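Local coordinates for protein paenibacillus xanthan lyase (Paenibacillus, PDB 6F2P) that cleaves the polysaccharide xanthan as a lyase of polysaccharide lyase family 8, probably by beta-elimination, at residues Arg515-Gly529 / Met542-Val554. Residues are numbered along the deposited sequence; the frame is centred on the assembly and turned at random.
Sequences RKLNSSGNNALIVNG and MTGTNYIHLAGSV
Val527 fills a hollow formed by Met542, Thr545 and Ile548, on the two strands that meet at the corner at Gly544. Its CG2 meets Met542 SD at 4.0 Å and lies beside Ile548 CG1, while CG1 reaches Thr545 CG2. Met542 chi2 is extended at 176°, which carries SD out to Val527. Leu525 CD1 settles between Ile548 CG2, at 3.6 Å, and Leu550 CB. Leu550 carries this apolar face on: CD1 presses on Asn523 CB at 3.8 Å, and CD2 faces Arg515 CB and Leu517 CD2. Strands 525-527 and 545-550 are antiparallel neighbours in one sheet of the family 8 super-sandwich domain; strand 566-578 of another sheet touches Leu525 and Thr545. Ile526 and His549 pair through two backbone hydrogen bonds, and their side chains lie on the opposite face. At one end the Asn528 amide plugs the corner. Its OD1 takes Asn546 N at 2.8 Å on a lone pair and Tyr547 N at 3.1 Å, while ND2 gives a bond to Gly544 O. With an alanine here, both N-H groups would probably lose their shared acceptor and Gly544 O its donor. Asn528 CA lies over one face of the Tyr547 ring, a CH-pi contact 4.0 Å from the centroid. At the other end Asn523 ND2 bridges Ala551 O, at 2.9 Å, and Ser553 OG.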
loop_
_atom_site.group_PDB
_atom_site.type_symbol
_atom_site.label_atom_id
_atom_site.label_comp_id
_atom_site.label_asym_id
_atom_site.label_seq_id
_atom_site.Cartn_x
_atom_site.Cartn_y
_atom_site.Cartn_z
ATOM N N ARG A 515 -2.914 1.364 27.783
ATOM C CA ARG A 515 -2.101 2.561 27.956
ATOM C C ARG A 515 -1.240 2.484 29.195
ATOM O O ARG A 515 -1.711 2.069 30.250
ATOM C CB ARG A 515 -3.009 3.786 28.085
ATOM C CG ARG A 515 -2.301 5.123 27.908
ATOM C CD ARG A 515 -2.077 5.405 26.431
ATOM N NE ARG A 515 -1.427 6.691 26.199
ATOM C CZ ARG A 515 -0.955 7.072 25.016
ATOM N NH1 ARG A 515 -1.068 6.258 23.978
ATOM N NH2 ARG A 515 -0.367 8.253 24.873
ATOM N N LYS A 516 0.014 2.909 29.078
ATOM C CA LYS A 516 0.875 3.002 30.250
ATOM C C LYS A 516 0.522 4.246 31.048
ATOM O O LYS A 516 0.323 5.317 30.477
ATOM C CB LYS A 516 2.349 3.034 29.860
ATOM C CG LYS A 516 3.265 2.647 31.002
ATOM C CD LYS A 516 4.577 3.370 30.924
ATOM C CE LYS A 516 5.278 3.079 29.630
ATOM N NZ LYS A 516 6.370 4.057 29.426
ATOM N N LEU A 517 0.459 4.101 32.366
ATOM C CA LEU A 517 -0.012 5.171 33.238
ATOM C C LEU A 517 1.135 5.860 33.968
ATOM O O LEU A 517 2.302 5.521 33.761
ATOM C CB LEU A 517 -1.032 4.615 34.235
ATOM C CG LEU A 517 -2.151 3.825 33.550
ATOM C CD1 LEU A 517 -3.178 3.314 34.548
ATOM C CD2 LEU A 517 -2.820 4.693 32.491
ATOM N N ASN A 518 0.807 6.832 34.817
ATOM C CA ASN A 518 1.816 7.464 35.650
ATOM C C ASN A 518 2.348 6.475 36.687
ATOM O O ASN A 518 1.893 5.328 36.745
ATOM C CB ASN A 518 1.292 8.749 36.299
ATOM C CG ASN A 518 0.080 8.518 37.184
ATOM O OD1 ASN A 518 -0.087 7.456 37.794
ATOM N ND2 ASN A 518 -0.772 9.529 37.269
ATOM N N SER A 519 3.300 6.911 37.507
ATOM C CA SER A 519 4.003 5.983 38.398
ATOM C C SER A 519 3.088 5.420 39.482
ATOM O O SER A 519 3.338 4.338 40.003
ATOM C CB SER A 519 5.247 6.628 39.011
ATOM O OG SER A 519 4.887 7.725 39.826
ATOM N N SER A 520 2.022 6.149 39.806
ATOM C CA SER A 520 1.003 5.648 40.727
ATOM C C SER A 520 0.073 4.662 40.028
ATOM O O SER A 520 -0.436 3.723 40.647
ATOM C CB SER A 520 0.165 6.801 41.267
ATOM O OG SER A 520 0.990 7.891 41.625
ATOM N N GLY A 521 -0.151 4.887 38.735
ATOM C CA GLY A 521 -1.160 4.152 38.003
ATOM C C GLY A 521 -2.553 4.603 38.413
ATOM O O GLY A 521 -3.486 3.797 38.468
ATOM N N ASN A 522 -2.703 5.897 38.693
ATOM C CA ASN A 522 -3.972 6.405 39.199
ATOM C C ASN A 522 -4.712 7.352 38.261
ATOM O O ASN A 522 -5.611 8.062 38.699
ATOM C CB ASN A 522 -3.769 7.096 40.547
ATOM C CG ASN A 522 -3.101 8.458 40.418
ATOM O OD1 ASN A 522 -2.773 8.918 39.324
ATOM N ND2 ASN A 522 -2.913 9.119 41.547
ATOM N N ASN A 523 -4.300 7.396 36.999
ATOM C CA ASN A 523 -4.927 8.282 36.021
ATOM C C ASN A 523 -6.430 8.095 36.052
ATOM O O ASN A 523 -6.909 6.959 35.995
ATOM C CB ASN A 523 -4.392 7.998 34.620
ATOM C CG ASN A 523 -2.907 8.229 34.512
ATOM O OD1 ASN A 523 -2.114 7.525 35.139
ATOM N ND2 ASN A 523 -2.515 9.226 33.722
ATOM N N ALA A 524 -7.174 9.191 36.187
ATOM C CA ALA A 524 -8.614 9.060 36.378
ATOM C C ALA A 524 -9.279 8.388 35.172
ATOM O O ALA A 524 -9.013 8.742 34.014
ATOM C CB ALA A 524 -9.241 10.394 36.673
ATOM N N LEU A 525 -10.102 7.382 35.454
ATOM C CA LEU A 525 -10.887 6.723 34.421
ATOM C C LEU A 525 -12.348 7.046 34.645
ATOM O O LEU A 525 -12.966 6.520 35.564
ATOM C CB LEU A 525 -10.680 5.212 34.438
ATOM C CG LEU A 525 -11.469 4.458 33.354
ATOM C CD1 LEU A 525 -10.752 4.464 32.001
ATOM C CD2 LEU A 525 -11.773 3.030 33.767
ATOM N N ILE A 526 -12.899 7.915 33.807
ATOM C CA ILE A 526 -14.291 8.309 33.936
ATOM C C ILE A 526 -15.125 7.621 32.876
ATOM O O ILE A 526 -14.840 7.745 31.685
ATOM C CB ILE A 526 -14.441 9.835 33.851
ATOM C CG1 ILE A 526 -13.613 10.480 34.962
ATOM C CG2 ILE A 526 -15.898 10.235 33.971
ATOM C CD1 ILE A 526 -13.667 11.970 34.983
ATOM N N VAL A 527 -16.143 6.884 33.311
ATOM C CA VAL A 527 -16.969 6.088 32.404
ATOM C C VAL A 527 -18.425 6.505 32.484
ATOM O O VAL A 527 -18.999 6.532 33.570
ATOM C CB VAL A 527 -16.890 4.599 32.758
ATOM C CG1 VAL A 527 -17.798 3.793 31.848
ATOM C CG2 VAL A 527 -15.464 4.117 32.674
ATOM N N ASN A 528 -19.022 6.806 31.333
ATOM C CA ASN A 528 -20.374 7.369 31.272
ATOM C C ASN A 528 -20.561 8.517 32.261
ATOM O O ASN A 528 -21.596 8.618 32.923
ATOM C CB ASN A 528 -21.447 6.295 31.502
ATOM C CG ASN A 528 -21.527 5.280 30.370
ATOM O OD1 ASN A 528 -20.880 5.424 29.334
ATOM N ND2 ASN A 528 -22.336 4.246 30.566
ATOM N N GLY A 529 -19.540 9.357 32.391
ATOM C CA GLY A 529 -19.619 10.512 33.265
ATOM C C GLY A 529 -19.421 10.217 34.738
ATOM O O GLY A 529 -19.606 11.094 35.581
ATOM N N MET A 542 -17.611 -3.847 31.991
ATOM C CA MET A 542 -18.513 -2.690 32.005
ATOM C C MET A 542 -19.528 -2.666 30.861
ATOM O O MET A 542 -19.181 -2.317 29.729
ATOM C CB MET A 542 -17.696 -1.406 31.934
ATOM C CG MET A 542 -16.575 -1.334 32.919
ATOM S SD MET A 542 -15.599 0.159 32.668
ATOM C CE MET A 542 -14.761 -0.242 31.123
ATOM N N THR A 543 -20.782 -3.001 31.154
ATOM C CA THR A 543 -21.804 -3.044 30.110
ATOM C C THR A 543 -22.497 -1.701 29.896
ATOM O O THR A 543 -22.451 -0.811 30.753
ATOM C CB THR A 543 -22.862 -4.131 30.372
ATOM O OG1 THR A 543 -23.378 -3.993 31.702
ATOM C CG2 THR A 543 -22.254 -5.512 30.204
ATOM N N GLY A 544 -23.145 -1.567 28.741
ATOM C CA GLY A 544 -23.814 -0.329 28.389
ATOM C C GLY A 544 -22.867 0.853 28.418
ATOM O O GLY A 544 -23.237 1.963 28.815
ATOM N N THR A 545 -21.627 0.618 28.001
ATOM C CA THR A 545 -20.645 1.688 27.982
ATOM C C THR A 545 -20.868 2.586 26.769
ATOM O O THR A 545 -20.893 2.109 25.626
ATOM C CB THR A 545 -19.215 1.141 27.969
ATOM O OG1 THR A 545 -19.074 0.158 29.001
ATOM C CG2 THR A 545 -18.215 2.277 28.194
ATOM N N ASN A 546 -21.032 3.882 27.026
ATOM C CA ASN A 546 -21.266 4.850 25.961
ATOM C C ASN A 546 -20.004 5.620 25.634
ATOM O O ASN A 546 -19.622 5.778 24.469
ATOM C CB ASN A 546 -22.365 5.827 26.369
ATOM C CG ASN A 546 -23.690 5.146 26.577
ATOM O OD1 ASN A 546 -24.030 4.194 25.866
ATOM N ND2 ASN A 546 -24.450 5.617 27.561
ATOM N N TYR A 547 -19.358 6.113 26.678
ATOM C CA TYR A 547 -18.097 6.797 26.504
ATOM C C TYR A 547 -17.189 6.575 27.706
ATOM O O TYR A 547 -17.639 6.133 28.764
ATOM C CB TYR A 547 -18.311 8.289 26.224
ATOM C CG TYR A 547 -19.259 8.993 27.173
ATOM C CD1 TYR A 547 -20.636 8.935 26.985
ATOM C CD2 TYR A 547 -18.775 9.742 28.241
ATOM C CE1 TYR A 547 -21.506 9.591 27.846
ATOM C CE2 TYR A 547 -19.631 10.397 29.103
ATOM C CZ TYR A 547 -20.996 10.323 28.904
ATOM O OH TYR A 547 -21.857 10.981 29.763
ATOM N N ILE A 548 -15.906 6.865 27.520
ATOM C CA ILE A 548 -14.899 6.675 28.545
ATOM C C ILE A 548 -13.905 7.821 28.414
ATOM O O ILE A 548 -13.588 8.245 27.300
ATOM C CB ILE A 548 -14.154 5.331 28.343
ATOM C CG1 ILE A 548 -15.083 4.143 28.586
ATOM C CG2 ILE A 548 -12.954 5.217 29.272
ATOM C CD1 ILE A 548 -14.382 2.804 28.520
ATOM N N HIS A 549 -13.416 8.329 29.539
ATOM C CA HIS A 549 -12.346 9.312 29.509
ATOM C C HIS A 549 -11.216 8.861 30.428
ATOM O O HIS A 549 -11.435 8.588 31.606
ATOM C CB HIS A 549 -12.856 10.690 29.922
ATOM C CG HIS A 549 -11.799 11.750 29.925
ATOM N ND1 HIS A 549 -10.902 11.903 30.961
ATOM C CD2 HIS A 549 -11.492 12.708 29.017
ATOM C CE1 HIS A 549 -10.090 12.909 30.692
ATOM N NE2 HIS A 549 -10.426 13.416 29.519
ATOM N N LEU A 550 -10.012 8.771 29.870
ATOM C CA LEU A 550 -8.824 8.411 30.625
ATOM C C LEU A 550 -7.883 9.602 30.644
ATOM O O LEU A 550 -7.438 10.053 29.588
ATOM C CB LEU A 550 -8.118 7.215 29.987
ATOM C CG LEU A 550 -6.744 6.935 30.612
ATOM C CD1 LEU A 550 -6.901 6.664 32.092
ATOM C CD2 LEU A 550 -6.014 5.780 29.929
ATOM N N ALA A 551 -7.577 10.113 31.834
ATOM C CA ALA A 551 -6.785 11.335 31.939
ATOM C C ALA A 551 -5.311 11.056 31.669
ATOM O O ALA A 551 -4.776 10.032 32.085
ATOM C CB ALA A 551 -6.980 11.989 33.301
ATOM N N GLY A 552 -4.658 11.968 30.956
ATOM C CA GLY A 552 -3.273 11.768 30.577
ATOM C C GLY A 552 -2.316 12.144 31.685
ATOM O O GLY A 552 -2.604 13.039 32.483
ATOM N N SER A 553 -1.165 11.475 31.722
ATOM C CA SER A 553 -0.164 11.711 32.767
ATOM C C SER A 553 0.442 13.110 32.675
ATOM O O SER A 553 1.100 13.577 33.596
ATOM C CB SER A 553 0.948 10.663 32.694
ATOM O OG SER A 553 0.417 9.352 32.733
ATOM N N VAL A 554 0.194 13.768 31.551
ATOM C CA VAL A 554 0.768 15.060 31.230
ATOM C C VAL A 554 -0.278 15.814 30.414
ATOM O O VAL A 554 -1.021 15.197 29.642
ATOM C CB VAL A 554 2.062 14.860 30.410
ATOM C CG1 VAL A 554 2.334 16.030 29.463
ATOM C CG2 VAL A 554 3.240 14.608 31.342
HETATM O O HOH W 1 1.252 7.719 31.062
HETATM O O HOH W 2 -10.465 10.857 33.340
#